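Local structure of Exo-alpha-sialidase (Clostridium perfringens, 2VO8) at residues A[12-17]-A[28-33]; A[44-49]-A[95-100]; A[112-117]-A[130-135]; A[67-72]-A[81-86]; A[48-53]-A[77-82]. The protein is a family 33 exo-alpha-sialidase that probably releases terminal sialic acids from glycans, and through the cohesin module modelled here probably binds dockerin-bearing partners to build toxin complexes. All blocks are in the same frame, centred on the assembly; numbering follows the deposited sequence.

Interaction 1: A[12-17]-A[28-33]; sequences STIKVN and AILGIE
S12, T13, I14 and K15 pair with I32, G31, L30 and I29 as neighbouring antiparallel strands, 10-15 and 26-33, in the beta-sandwich of the cohesin module. T13 with G31 and K15 with I29 are the hydrogen-bonded pairs, each exchanging two backbone bonds. The shortest runs 2.8 Å from I29 N to K15 O.

Packing is tightest at T13. Its OG1 sits between the backbone N and the carbonyl carbon (chi1 61°), which lays the hydroxyl against the G31 backbone, OG1 only 2.9 Å from G31 C. That approach is possible because G31 has no side chain. OG1 makes no hydrogen bond to the G31 backbone. It bonds instead to two waters: one also donates to I32 O, and the other accepts from K15 NZ. The methyl of T13 meets E33 at about a right angle, with T13 CG2 3.5 Å from E33 CB. K15 bends at its third and fourth torsions and reaches across strand 26-33, where its ammonium forms a salt bridge with D95.

On the other face I14 and L30 lie side by side, I14 CD1 3.9 Å from L30 CD2, and the tip of I14 also reaches A28 CB. S12 OG, on the same face, bonds to E130 O.

The ladder is thus two-sided. The T13 and K15 face is hydrated and charge-paired, whereas I14 and L30 bring hydrocarbon to the other face.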
# COMPACT_ATOMS: atom_id res chain seq x y z
N SER A 12 -0.43 -7.13 6.23
CA SER A 12 -0.26 -5.85 5.48
C SER A 12 -0.79 -4.71 6.35
O SER A 12 -1.64 -4.94 7.20
CB SER A 12 -0.98 -5.90 4.12
OG SER A 12 -2.38 -6.06 4.23
N THR A 13 -0.31 -3.49 6.13
CA THR A 13 -0.74 -2.31 6.84
C THR A 13 -1.07 -1.24 5.84
O THR A 13 -0.44 -1.16 4.80
CB THR A 13 0.31 -1.78 7.82
OG1 THR A 13 1.52 -1.40 7.12
CG2 THR A 13 0.63 -2.82 8.92
N ILE A 14 -2.13 -0.48 6.13
CA ILE A 14 -2.40 0.77 5.39
C ILE A 14 -2.77 1.84 6.42
O ILE A 14 -3.66 1.62 7.23
CB ILE A 14 -3.46 0.57 4.26
CG1 ILE A 14 -3.91 1.92 3.66
CG2 ILE A 14 -4.66 -0.28 4.67
CD1 ILE A 14 -4.65 1.73 2.28
N LYS A 15 -2.08 2.96 6.37
CA LYS A 15 -2.24 4.07 7.32
C LYS A 15 -2.60 5.29 6.50
O LYS A 15 -1.93 5.62 5.52
CB LYS A 15 -1.03 4.33 8.18
CG LYS A 15 -0.77 3.25 9.23
CD LYS A 15 0.35 3.64 10.22
CE LYS A 15 1.71 3.70 9.58
NZ LYS A 15 2.22 2.37 9.16
N VAL A 16 -3.72 5.89 6.86
CA VAL A 16 -4.21 7.07 6.15
C VAL A 16 -5.11 7.84 7.10
O VAL A 16 -5.76 7.28 8.04
CB VAL A 16 -4.95 6.64 4.83
CG1 VAL A 16 -6.01 5.71 5.13
CG2 VAL A 16 -5.53 7.89 4.02
N ASN A 17 -5.15 9.15 6.91
CA ASN A 17 -5.98 9.99 7.74
C ASN A 17 -7.44 9.58 7.48
O ASN A 17 -7.77 9.11 6.40
CB ASN A 17 -5.83 11.49 7.38
CG ASN A 17 -4.46 12.06 7.75
OD1 ASN A 17 -3.78 11.59 8.68
ND2 ASN A 17 -4.08 13.13 7.02
N ALA A 28 -1.56 7.63 1.43
CA ALA A 28 -1.76 6.35 2.09
C ALA A 28 -0.45 5.59 2.20
O ALA A 28 0.28 5.45 1.21
CB ALA A 28 -2.79 5.52 1.34
N ILE A 29 -0.14 5.10 3.40
CA ILE A 29 1.15 4.50 3.68
C ILE A 29 1.03 2.98 3.82
O ILE A 29 0.41 2.48 4.75
CB ILE A 29 1.77 5.07 4.97
CG1 ILE A 29 1.97 6.58 4.84
CG2 ILE A 29 3.10 4.38 5.27
CD1 ILE A 29 2.42 7.25 6.11
N LEU A 30 1.63 2.26 2.87
CA LEU A 30 1.50 0.82 2.81
C LEU A 30 2.70 0.14 3.48
O LEU A 30 3.85 0.54 3.27
CB LEU A 30 1.36 0.33 1.41
CG LEU A 30 0.49 1.10 0.42
CD1 LEU A 30 0.40 0.29 -0.86
CD2 LEU A 30 -0.91 1.28 1.10
N GLY A 31 2.45 -0.86 4.31
CA GLY A 31 3.57 -1.53 4.99
C GLY A 31 3.28 -2.97 5.36
O GLY A 31 2.38 -3.60 4.81
N ILE A 32 4.10 -3.46 6.28
CA ILE A 32 3.94 -4.82 6.84
C ILE A 32 4.04 -4.72 8.36
O ILE A 32 4.54 -3.71 8.90
CB ILE A 32 4.99 -5.79 6.23
CG1 ILE A 32 6.43 -5.33 6.48
CG2 ILE A 32 4.75 -6.04 4.71
CD1 ILE A 32 7.47 -6.41 6.08
N GLU A 33 3.54 -5.74 9.07
CA GLU A 33 3.56 -5.75 10.54
C GLU A 33 3.45 -7.19 11.02
O GLU A 33 2.88 -8.03 10.35
CB GLU A 33 2.45 -4.87 11.11
CG GLU A 33 2.35 -4.80 12.66
CD GLU A 33 1.60 -5.99 13.26
OE1 GLU A 33 0.74 -6.57 12.59
OE2 GLU A 33 1.90 -6.35 14.42
O HOH W 1 3.70 -1.02 8.74
O HOH W 2 1.07 1.30 6.77

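Interaction 2: A[44-49]-A[95-100]; sequences AEYLFE and DLVKVN
F48 and V99 meet because each sends a group off anti to its own backbone N: the ring carbon CG in F48 (chi1 174°) and the methyl CG1 in V99. The two side chains come from opposite directions, and the methyl settles over one face of the ring, 28° off its normal. This is a CH-pi contact, with V99 CG1 4.3 Å from the centroid of the F48 ring and 3.9 Å from F48 CE2.

Y46 takes the other common rotamer, CG beside the backbone N, and its ring leans along the interior toward L96. The two side chains cross at about a right angle, with Y46 OH 3.5 Å from L96 CD1. The same methyl also touches A44, L96 CD1 lying 3.9 Å from A44 CB, so one leucine branch spans two residues of strand 41-49. V97 slides past the Y46 ring in the opposite sense, V97 CG2 coming obliquely to 4.2 Å from Y46 CE2. The phenol oxygen is not left to apolar neighbours alone, since it has a weak hydrogen bond with G31 O.

Two consecutive residues, L96 and V97, both turn their side chains inward. They form a classic beta bulge opposite L30, which delivers an extra side chain to the interior.

No hydrogen bond crosses between the segments. Their axes stay 9.4 Å apart and run in roughly the same direction, 34° from parallel. Side chains fill the gap between stacked strands, every touching residue is buried, and the arrangement is that of the hydrophobic core of a beta-sandwich, here the jelly-roll sandwich of cohesins.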
# COMPACT_ATOMS: atom_id res chain seq x y z
N ALA A 44 8.00 -7.07 -1.52
CA ALA A 44 6.56 -7.21 -1.26
C ALA A 44 5.78 -6.88 -2.53
O ALA A 44 6.32 -6.27 -3.49
CB ALA A 44 6.15 -6.39 -0.08
N GLU A 45 4.51 -7.26 -2.55
CA GLU A 45 3.62 -6.93 -3.66
C GLU A 45 2.20 -6.67 -3.18
O GLU A 45 1.60 -7.52 -2.51
CB GLU A 45 3.63 -8.05 -4.71
CG GLU A 45 2.48 -7.97 -5.70
CD GLU A 45 2.58 -9.03 -6.78
OE1 GLU A 45 3.57 -9.79 -6.79
OE2 GLU A 45 1.66 -9.11 -7.62
N TYR A 46 1.67 -5.50 -3.51
CA TYR A 46 0.27 -5.19 -3.25
C TYR A 46 -0.54 -5.14 -4.54
O TYR A 46 0.02 -4.94 -5.62
CB TYR A 46 0.14 -3.86 -2.50
CG TYR A 46 1.00 -3.78 -1.25
CD1 TYR A 46 0.61 -4.39 -0.07
CD2 TYR A 46 2.21 -3.09 -1.27
CE1 TYR A 46 1.39 -4.32 1.06
CE2 TYR A 46 2.99 -3.01 -0.13
CZ TYR A 46 2.58 -3.62 1.03
OH TYR A 46 3.37 -3.55 2.16
N LEU A 47 -1.85 -5.32 -4.42
CA LEU A 47 -2.77 -4.78 -5.39
C LEU A 47 -3.59 -3.79 -4.57
O LEU A 47 -4.31 -4.16 -3.63
CB LEU A 47 -3.59 -5.82 -6.16
CG LEU A 47 -4.39 -5.09 -7.29
CD1 LEU A 47 -3.57 -4.75 -8.52
CD2 LEU A 47 -5.69 -5.83 -7.64
N PHE A 48 -3.37 -2.52 -4.90
CA PHE A 48 -3.93 -1.38 -4.17
C PHE A 48 -5.20 -0.95 -4.89
O PHE A 48 -5.17 -0.73 -6.08
CB PHE A 48 -2.96 -0.21 -4.14
CG PHE A 48 -3.54 1.05 -3.52
CD1 PHE A 48 -3.60 1.22 -2.15
CD2 PHE A 48 -4.06 2.06 -4.32
CE1 PHE A 48 -4.13 2.36 -1.58
CE2 PHE A 48 -4.55 3.19 -3.77
CZ PHE A 48 -4.59 3.37 -2.42
N GLU A 49 -6.31 -0.84 -4.17
CA GLU A 49 -7.60 -0.53 -4.82
C GLU A 49 -8.19 0.72 -4.22
O GLU A 49 -8.06 1.01 -3.02
CB GLU A 49 -8.55 -1.74 -4.73
CG GLU A 49 -8.02 -2.91 -5.55
CD GLU A 49 -9.10 -3.86 -5.97
OE1 GLU A 49 -10.23 -3.40 -6.29
OE2 GLU A 49 -8.81 -5.08 -6.03
N ASP A 95 7.26 0.43 7.11
CA ASP A 95 6.47 1.08 6.10
C ASP A 95 7.28 1.05 4.78
O ASP A 95 8.52 1.24 4.78
CB ASP A 95 6.11 2.50 6.55
CG ASP A 95 5.14 2.50 7.75
OD1 ASP A 95 4.62 1.43 8.08
OD2 ASP A 95 4.90 3.55 8.34
N LEU A 96 6.58 0.73 3.70
CA LEU A 96 7.21 0.39 2.43
C LEU A 96 6.88 1.35 1.25
O LEU A 96 7.75 1.62 0.42
CB LEU A 96 6.84 -1.03 2.03
CG LEU A 96 7.32 -2.16 2.95
CD1 LEU A 96 6.91 -3.49 2.41
CD2 LEU A 96 8.87 -2.11 3.07
N VAL A 97 5.65 1.85 1.20
CA VAL A 97 5.18 2.58 0.02
C VAL A 97 4.32 3.78 0.44
O VAL A 97 3.56 3.67 1.41
CB VAL A 97 4.34 1.70 -0.90
CG1 VAL A 97 3.85 2.55 -2.19
CG2 VAL A 97 5.06 0.42 -1.27
N LYS A 98 4.49 4.91 -0.26
CA LYS A 98 3.65 6.11 -0.11
C LYS A 98 2.80 6.19 -1.37
O LYS A 98 3.34 6.29 -2.47
CB LYS A 98 4.51 7.36 -0.06
CG LYS A 98 5.50 7.47 1.08
CD LYS A 98 6.15 8.86 1.14
CE LYS A 98 7.64 8.91 0.79
NZ LYS A 98 8.21 10.09 1.56
N VAL A 99 1.47 6.18 -1.23
CA VAL A 99 0.57 6.37 -2.37
C VAL A 99 -0.09 7.75 -2.22
O VAL A 99 -0.77 8.03 -1.25
CB VAL A 99 -0.53 5.26 -2.48
CG1 VAL A 99 -1.44 5.47 -3.72
CG2 VAL A 99 0.05 3.90 -2.50
N ASN A 100 0.21 8.66 -3.15
CA ASN A 100 -0.23 10.05 -3.04
C ASN A 100 -1.46 10.21 -3.95
O ASN A 100 -1.42 9.85 -5.12
CB ASN A 100 0.88 11.01 -3.44
CG ASN A 100 0.58 12.41 -3.06
OD1 ASN A 100 -0.29 13.08 -3.70
ND2 ASN A 100 1.21 12.89 -1.98

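Interaction 3: A[112-117]-A[130-135]; sequences LGLTTA and ELSSKE
L112 and K134 exchange both of their backbone hydrogen bonds, L112 N to K134 O at 2.9 Å and K134 N to L112 O at 2.8 Å. A third bond runs from L114 N to S132 O, also 2.8 Å. These three bonds make up the ladder. Between the rungs G113 faces S133 as the non-hydrogen-bonded pair, with G113 CA 3.7 Å from S133 CB.

The pattern changes where the chain turns a corner at T115. Instead of another rung, L131 leans its side chain over the bend. Its CB is 3.4 Å from L114 O, its CD1 touches T115 O, and L131 CD2 lies 4.0 Å from A117 CB. Hydrocarbon therefore covers the carbonyls of the corner from this side.

The polar side chains find their partners beyond the two segments. S132 OG, set between its backbone N and carbonyl carbon (chi1 58°), is hydrogen-bonded to the hydroxyl of S12 while resting 3.4 Å from L114 CD1. K134 leads its chain away from the ladder to a salt bridge with D18 and a hydrogen bond to V16 O, and T115 OG1 bonds to the carboxylate of E49.

L112 and L114 point together to the face that carries S132 and K134. The hairpin of strands 107-121 and 126-139 thus joins strand 41-49, through backbone bonds such as G113 to E49, to strand 10-15, which runs parallel to 126-139.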
# COMPACT_ATOMS: atom_id res chain seq x y z
N LEU A 112 -9.93 2.55 0.78
CA LEU A 112 -8.62 2.28 0.23
C LEU A 112 -8.19 0.88 0.73
O LEU A 112 -8.08 0.69 1.93
CB LEU A 112 -7.65 3.35 0.66
CG LEU A 112 -8.16 4.79 0.40
CD1 LEU A 112 -7.25 5.79 0.99
CD2 LEU A 112 -8.44 4.95 -1.15
N GLY A 113 -8.07 -0.05 -0.21
CA GLY A 113 -7.89 -1.48 0.07
C GLY A 113 -6.62 -2.11 -0.49
O GLY A 113 -6.09 -1.69 -1.51
N LEU A 114 -6.17 -3.16 0.17
CA LEU A 114 -5.12 -4.01 -0.35
C LEU A 114 -5.76 -5.37 -0.57
O LEU A 114 -6.08 -6.08 0.42
CB LEU A 114 -3.92 -4.03 0.61
CG LEU A 114 -3.15 -2.74 0.94
CD1 LEU A 114 -2.07 -2.84 2.09
CD2 LEU A 114 -2.43 -2.14 -0.33
N THR A 115 -5.99 -5.73 -1.83
CA THR A 115 -6.71 -6.97 -2.14
C THR A 115 -5.77 -8.16 -2.45
O THR A 115 -6.22 -9.29 -2.60
CB THR A 115 -7.70 -6.77 -3.31
OG1 THR A 115 -7.00 -6.20 -4.43
CG2 THR A 115 -8.81 -5.83 -2.90
N THR A 116 -4.49 -7.83 -2.60
CA THR A 116 -3.35 -8.76 -2.73
C THR A 116 -2.25 -8.15 -1.88
O THR A 116 -2.02 -6.89 -1.87
CB THR A 116 -2.93 -8.92 -4.20
OG1 THR A 116 -3.97 -9.57 -4.96
CG2 THR A 116 -1.57 -9.72 -4.38
N ALA A 117 -1.58 -9.01 -1.10
CA ALA A 117 -0.46 -8.58 -0.24
C ALA A 117 0.40 -9.81 0.01
O ALA A 117 -0.07 -10.79 0.58
CB ALA A 117 -0.96 -8.00 1.04
N GLU A 130 -1.85 -11.17 5.48
CA GLU A 130 -3.26 -10.80 5.70
C GLU A 130 -3.54 -9.48 4.97
O GLU A 130 -2.71 -8.58 4.98
CB GLU A 130 -3.53 -10.64 7.16
CG GLU A 130 -3.67 -11.97 7.89
CD GLU A 130 -4.35 -11.84 9.24
OE1 GLU A 130 -5.13 -10.88 9.46
OE2 GLU A 130 -4.06 -12.71 10.11
N LEU A 131 -4.73 -9.41 4.36
CA LEU A 131 -5.17 -8.22 3.66
C LEU A 131 -5.57 -7.09 4.62
O LEU A 131 -5.67 -7.26 5.82
CB LEU A 131 -6.30 -8.58 2.68
CG LEU A 131 -5.98 -9.72 1.70
CD1 LEU A 131 -7.13 -10.04 0.72
CD2 LEU A 131 -4.67 -9.39 0.94
N SER A 132 -5.76 -5.89 4.08
CA SER A 132 -6.13 -4.77 4.93
C SER A 132 -6.86 -3.70 4.07
O SER A 132 -6.71 -3.68 2.85
CB SER A 132 -4.94 -4.18 5.67
OG SER A 132 -3.92 -3.74 4.75
N SER A 133 -7.63 -2.85 4.74
CA SER A 133 -8.18 -1.64 4.10
C SER A 133 -8.37 -0.57 5.13
O SER A 133 -8.28 -0.83 6.32
CB SER A 133 -9.49 -1.93 3.36
OG SER A 133 -10.53 -2.24 4.28
N LYS A 134 -8.67 0.64 4.67
CA LYS A 134 -8.91 1.77 5.53
C LYS A 134 -10.01 2.62 4.87
O LYS A 134 -10.04 2.74 3.64
CB LYS A 134 -7.61 2.58 5.71
CG LYS A 134 -7.72 4.00 6.26
CD LYS A 134 -8.06 4.10 7.69
CE LYS A 134 -8.26 5.60 8.05
NZ LYS A 134 -7.66 5.85 9.38
N GLU A 135 -10.93 3.12 5.70
CA GLU A 135 -12.01 4.02 5.24
C GLU A 135 -11.61 5.45 5.46
O GLU A 135 -11.04 5.80 6.48
CB GLU A 135 -13.34 3.75 5.95
CG GLU A 135 -13.75 2.33 5.96
CD GLU A 135 -14.99 2.07 6.81
OE1 GLU A 135 -15.33 2.93 7.64
OE2 GLU A 135 -15.59 1.00 6.60

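Interaction 4: A[67-72]-A[81-86]; sequences LFVKSK and ILVASL
F68 stands over the outer face of the ladder with its ring set between the backbone N and the carbonyl carbon (chi1 88°). A84 approaches it obliquely, F68 CE2 being 3.4 Å from A84 CB. L86, just past the end of its strand, crosses F68 at about a right angle, with F68 CD2 3.7 Å from L86 CD2. A water lies against one face of the F68 ring, over its centre, and donates to F68 O and L82 O, so both its protons are spent on the backbone. The CE of K70 comes up to the ring edge.

The opposite face is largely apolar. V69 and I81 cross obliquely there, V69 CG1 3.7 Å from I81 CG2, and V83 meets both V69 and L67, its CG1 lying 4.1 Å from L67 CB. V69 and I81 pack on V97 and I60, V83 on V97, and L67 on L96.

Four backbone bonds hold the pairs F68 with A84 and K70 with L82. The straightest, L82 N to K70 O, measures 2.8 Å with an angle of 173° at hydrogen. Strands 67-75 and 78-85 thus form a beta hairpin with a largely apolar face toward the core of the cohesin sandwich and a solvent-facing one outside.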
# COMPACT_ATOMS: atom_id res chain seq x y z
N LEU A 67 14.68 0.82 -0.61
CA LEU A 67 13.74 0.03 -1.39
C LEU A 67 13.55 0.72 -2.72
O LEU A 67 13.85 1.89 -2.84
CB LEU A 67 12.37 -0.01 -0.69
CG LEU A 67 12.32 -0.35 0.81
CD1 LEU A 67 11.07 0.30 1.48
CD2 LEU A 67 12.33 -1.83 1.02
N PHE A 68 13.09 -0.02 -3.71
CA PHE A 68 12.50 0.60 -4.92
C PHE A 68 11.11 0.03 -5.23
O PHE A 68 10.81 -1.17 -5.01
CB PHE A 68 13.46 0.56 -6.13
CG PHE A 68 13.38 -0.68 -6.98
CD1 PHE A 68 12.83 -0.63 -8.27
CD2 PHE A 68 13.93 -1.90 -6.54
CE1 PHE A 68 12.78 -1.74 -9.10
CE2 PHE A 68 13.87 -3.04 -7.35
CZ PHE A 68 13.31 -2.97 -8.64
N VAL A 69 10.26 0.92 -5.72
CA VAL A 69 8.87 0.64 -6.06
C VAL A 69 8.66 0.79 -7.58
O VAL A 69 9.21 1.71 -8.23
CB VAL A 69 7.92 1.57 -5.24
CG1 VAL A 69 6.48 1.22 -5.49
CG2 VAL A 69 8.22 1.45 -3.71
N LYS A 70 7.93 -0.17 -8.13
CA LYS A 70 7.39 -0.10 -9.46
C LYS A 70 5.89 -0.33 -9.34
O LYS A 70 5.45 -1.15 -8.53
CB LYS A 70 7.99 -1.20 -10.36
CG LYS A 70 9.50 -1.02 -10.71
CD LYS A 70 9.78 0.27 -11.52
CE LYS A 70 11.28 0.50 -11.78
NZ LYS A 70 11.56 1.66 -12.69
N SER A 71 5.11 0.35 -10.19
CA SER A 71 3.66 0.28 -10.10
C SER A 71 3.01 0.47 -11.46
O SER A 71 3.55 1.18 -12.31
CB SER A 71 3.14 1.31 -9.11
OG SER A 71 3.24 2.63 -9.63
N LYS A 72 1.86 -0.16 -11.65
CA LYS A 72 1.05 -0.00 -12.86
C LYS A 72 -0.43 -0.04 -12.47
O LYS A 72 -0.88 -0.97 -11.79
CB LYS A 72 1.32 -1.11 -13.89
CG LYS A 72 0.72 -0.84 -15.32
CD LYS A 72 0.76 -2.08 -16.28
CE LYS A 72 0.18 -3.37 -15.64
NZ LYS A 72 -0.19 -4.51 -16.59
N ILE A 81 1.59 -2.99 -7.35
CA ILE A 81 2.72 -2.33 -6.70
C ILE A 81 3.73 -3.39 -6.28
O ILE A 81 3.38 -4.33 -5.53
CB ILE A 81 2.31 -1.50 -5.50
CG1 ILE A 81 1.23 -0.48 -5.88
CG2 ILE A 81 3.55 -0.87 -4.82
CD1 ILE A 81 0.84 0.35 -4.80
N LEU A 82 4.95 -3.29 -6.84
CA LEU A 82 6.06 -4.20 -6.51
C LEU A 82 7.08 -3.38 -5.74
O LEU A 82 7.57 -2.36 -6.28
CB LEU A 82 6.70 -4.77 -7.78
CG LEU A 82 5.80 -5.56 -8.73
CD1 LEU A 82 6.54 -6.09 -10.00
CD2 LEU A 82 5.16 -6.71 -8.01
N VAL A 83 7.38 -3.82 -4.51
CA VAL A 83 8.38 -3.22 -3.62
C VAL A 83 9.54 -4.22 -3.55
O VAL A 83 9.32 -5.39 -3.29
CB VAL A 83 7.97 -3.06 -2.12
CG1 VAL A 83 8.88 -2.06 -1.44
CG2 VAL A 83 6.50 -2.71 -1.87
N ALA A 84 10.77 -3.77 -3.75
CA ALA A 84 11.94 -4.68 -3.66
C ALA A 84 13.07 -4.03 -2.88
O ALA A 84 13.35 -2.83 -2.99
CB ALA A 84 12.41 -5.14 -5.05
N SER A 85 13.73 -4.85 -2.06
CA SER A 85 14.89 -4.42 -1.33
C SER A 85 16.02 -4.13 -2.33
O SER A 85 16.16 -4.84 -3.33
CB SER A 85 15.38 -5.53 -0.40
OG SER A 85 16.44 -5.04 0.39
N LEU A 86 16.85 -3.16 -1.99
CA LEU A 86 18.05 -2.87 -2.74
C LEU A 86 19.26 -3.65 -2.19
O LEU A 86 20.38 -3.56 -2.73
CB LEU A 86 18.31 -1.36 -2.70
CG LEU A 86 17.27 -0.56 -3.48
CD1 LEU A 86 17.61 0.93 -3.40
CD2 LEU A 86 17.09 -0.98 -4.92
O HOH W 3 10.21 -2.91 -7.19

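Interaction 5: A[48-53]-A[77-82]; sequences FEYNAE and GKVRIL
G77 lays its alpha carbon over one face of the Y50 ring, a CH-pi contact with G77 CA 3.8 Å from the ring centroid of Y50. The glycine has a positive phi of 81°, and having no side chain it can sit close against Y50 O; A52 closes in beside it, A52 CB 3.7 Å from G77 N. Both Y50 OH and G77 N bond to the carboxylate of E73, which fixes ring and turn together. Y50 N in turn donates to G77 O at 3.0 Å. At the ring's edge, in its plane, V79 CG2 lies 3.9 Å from Y50 CE2.

Regular pairing takes over toward F48, which exchanges two backbone bonds with V79; the one from F48 N to V79 O is 2.8 Å long and almost straight, 174° at hydrogen. I81 adds its tip, I81 CD1 being 3.9 Å from F48 CB. On the outer face E49, engaged by T115, runs alongside K78, E49 OE1 3.3 Å from K78 CE, but their charges stay beyond salt-bridge range.

N51 OD1 accepts from E53 N, an Asx turn. Strand 41-49 thus ends beside the start of antiparallel strand 78-85, where the G77 turn of the 67-75/78-85 hairpin packs on the Y50 ring, at one end of the cohesin sandwich.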
# COMPACT_ATOMS: atom_id res chain seq x y z
N PHE A 48 -3.37 -2.52 -4.90
CA PHE A 48 -3.93 -1.38 -4.17
C PHE A 48 -5.20 -0.95 -4.89
O PHE A 48 -5.17 -0.73 -6.08
CB PHE A 48 -2.96 -0.21 -4.14
CG PHE A 48 -3.54 1.05 -3.52
CD1 PHE A 48 -3.60 1.22 -2.15
CD2 PHE A 48 -4.06 2.06 -4.32
CE1 PHE A 48 -4.13 2.36 -1.58
CE2 PHE A 48 -4.55 3.19 -3.77
CZ PHE A 48 -4.59 3.37 -2.42
N GLU A 49 -6.31 -0.84 -4.17
CA GLU A 49 -7.60 -0.53 -4.82
C GLU A 49 -8.19 0.72 -4.22
O GLU A 49 -8.06 1.01 -3.02
CB GLU A 49 -8.55 -1.74 -4.73
CG GLU A 49 -8.02 -2.91 -5.55
CD GLU A 49 -9.10 -3.86 -5.97
OE1 GLU A 49 -10.23 -3.40 -6.29
OE2 GLU A 49 -8.81 -5.08 -6.03
N TYR A 50 -8.81 1.50 -5.11
CA TYR A 50 -9.42 2.75 -4.73
C TYR A 50 -10.48 3.12 -5.79
O TYR A 50 -10.50 2.55 -6.89
CB TYR A 50 -8.37 3.84 -4.66
CG TYR A 50 -7.90 4.34 -6.00
CD1 TYR A 50 -8.43 5.52 -6.56
CD2 TYR A 50 -6.89 3.67 -6.71
CE1 TYR A 50 -7.96 6.01 -7.78
CE2 TYR A 50 -6.44 4.14 -7.94
CZ TYR A 50 -6.98 5.31 -8.48
OH TYR A 50 -6.54 5.74 -9.73
N ASN A 51 -11.33 4.05 -5.41
CA ASN A 51 -12.44 4.43 -6.27
C ASN A 51 -11.92 5.52 -7.21
O ASN A 51 -11.72 6.65 -6.78
CB ASN A 51 -13.62 4.89 -5.43
CG ASN A 51 -14.76 5.47 -6.26
OD1 ASN A 51 -14.71 5.49 -7.52
ND2 ASN A 51 -15.80 5.92 -5.56
N ALA A 52 -11.70 5.11 -8.46
CA ALA A 52 -11.10 5.97 -9.50
C ALA A 52 -12.03 7.16 -9.84
O ALA A 52 -11.57 8.17 -10.41
CB ALA A 52 -10.78 5.14 -10.75
N GLU A 53 -13.30 7.08 -9.46
CA GLU A 53 -14.20 8.25 -9.64
C GLU A 53 -13.96 9.34 -8.59
O GLU A 53 -14.15 10.55 -8.85
CB GLU A 53 -15.69 7.84 -9.59
CG GLU A 53 -16.08 6.85 -10.65
CD GLU A 53 -17.58 6.60 -10.68
OE1 GLU A 53 -18.24 6.75 -9.64
OE2 GLU A 53 -18.09 6.26 -11.77
N GLY A 77 -8.45 2.25 -10.88
CA GLY A 77 -8.68 1.99 -9.46
C GLY A 77 -8.08 0.69 -8.92
O GLY A 77 -8.38 0.30 -7.80
N LYS A 78 -7.24 0.05 -9.73
CA LYS A 78 -6.53 -1.19 -9.32
C LYS A 78 -5.07 -1.08 -9.75
O LYS A 78 -4.79 -1.04 -10.95
CB LYS A 78 -7.15 -2.43 -9.95
CG LYS A 78 -8.59 -2.66 -9.49
CD LYS A 78 -9.14 -3.96 -10.00
CE LYS A 78 -10.55 -4.21 -9.47
NZ LYS A 78 -11.31 -5.16 -10.31
N VAL A 79 -4.17 -1.02 -8.76
CA VAL A 79 -2.76 -0.66 -9.00
C VAL A 79 -1.86 -1.78 -8.45
O VAL A 79 -1.86 -2.05 -7.24
CB VAL A 79 -2.36 0.66 -8.36
CG1 VAL A 79 -0.92 1.12 -8.85
CG2 VAL A 79 -3.39 1.77 -8.60
N ARG A 80 -1.12 -2.39 -9.36
CA ARG A 80 -0.13 -3.39 -9.01
C ARG A 80 1.13 -2.68 -8.56
O ARG A 80 1.67 -1.86 -9.30
CB ARG A 80 0.17 -4.31 -10.19
CG ARG A 80 1.21 -5.35 -9.82
CD ARG A 80 1.23 -6.50 -10.80
NE ARG A 80 1.89 -6.14 -12.06
CZ ARG A 80 1.30 -6.11 -13.27
NH1 ARG A 80 0.00 -6.40 -13.43
NH2 ARG A 80 2.02 -5.77 -14.34
N ILE A 81 1.59 -2.99 -7.35
CA ILE A 81 2.72 -2.33 -6.70
C ILE A 81 3.73 -3.39 -6.28
O ILE A 81 3.38 -4.33 -5.53
CB ILE A 81 2.31 -1.50 -5.50
CG1 ILE A 81 1.23 -0.48 -5.88
CG2 ILE A 81 3.55 -0.87 -4.82
CD1 ILE A 81 0.84 0.35 -4.80
N LEU A 82 4.95 -3.29 -6.84
CA LEU A 82 6.06 -4.20 -6.51
C LEU A 82 7.08 -3.38 -5.74
O LEU A 82 7.57 -2.36 -6.28
CB LEU A 82 6.70 -4.77 -7.78
CG LEU A 82 5.80 -5.56 -8.73
CD1 LEU A 82 6.54 -6.09 -10.00
CD2 LEU A 82 5.16 -6.71 -8.01
O HOH W 4 -10.77 -0.52 -7.19

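How the interactions relate
From the N terminus, interaction 1 closes first, bringing strand 26-33 back beside 10-15. The chain then enters strand 41-49, where interactions 2 and 5 both start, sharing F48 and E49. Interaction 5 closes when 78-85 returns alongside 41-49. The hairpin of interaction 4 opens within that loop and ends on the same strand, sharing I81 and L82. Interaction 2 closes later, at 95-100, so it encloses interaction 4, while interaction 5 starts from the same strand and closes earlier; interaction 2 spans the core instead of pairing strands. Interaction 3 comes last, as the C-terminal hairpin. Interactions 3 and 4 lie on opposite sides of the chain's centre, about 17 Å between centres, and strand 41-49 bridges them.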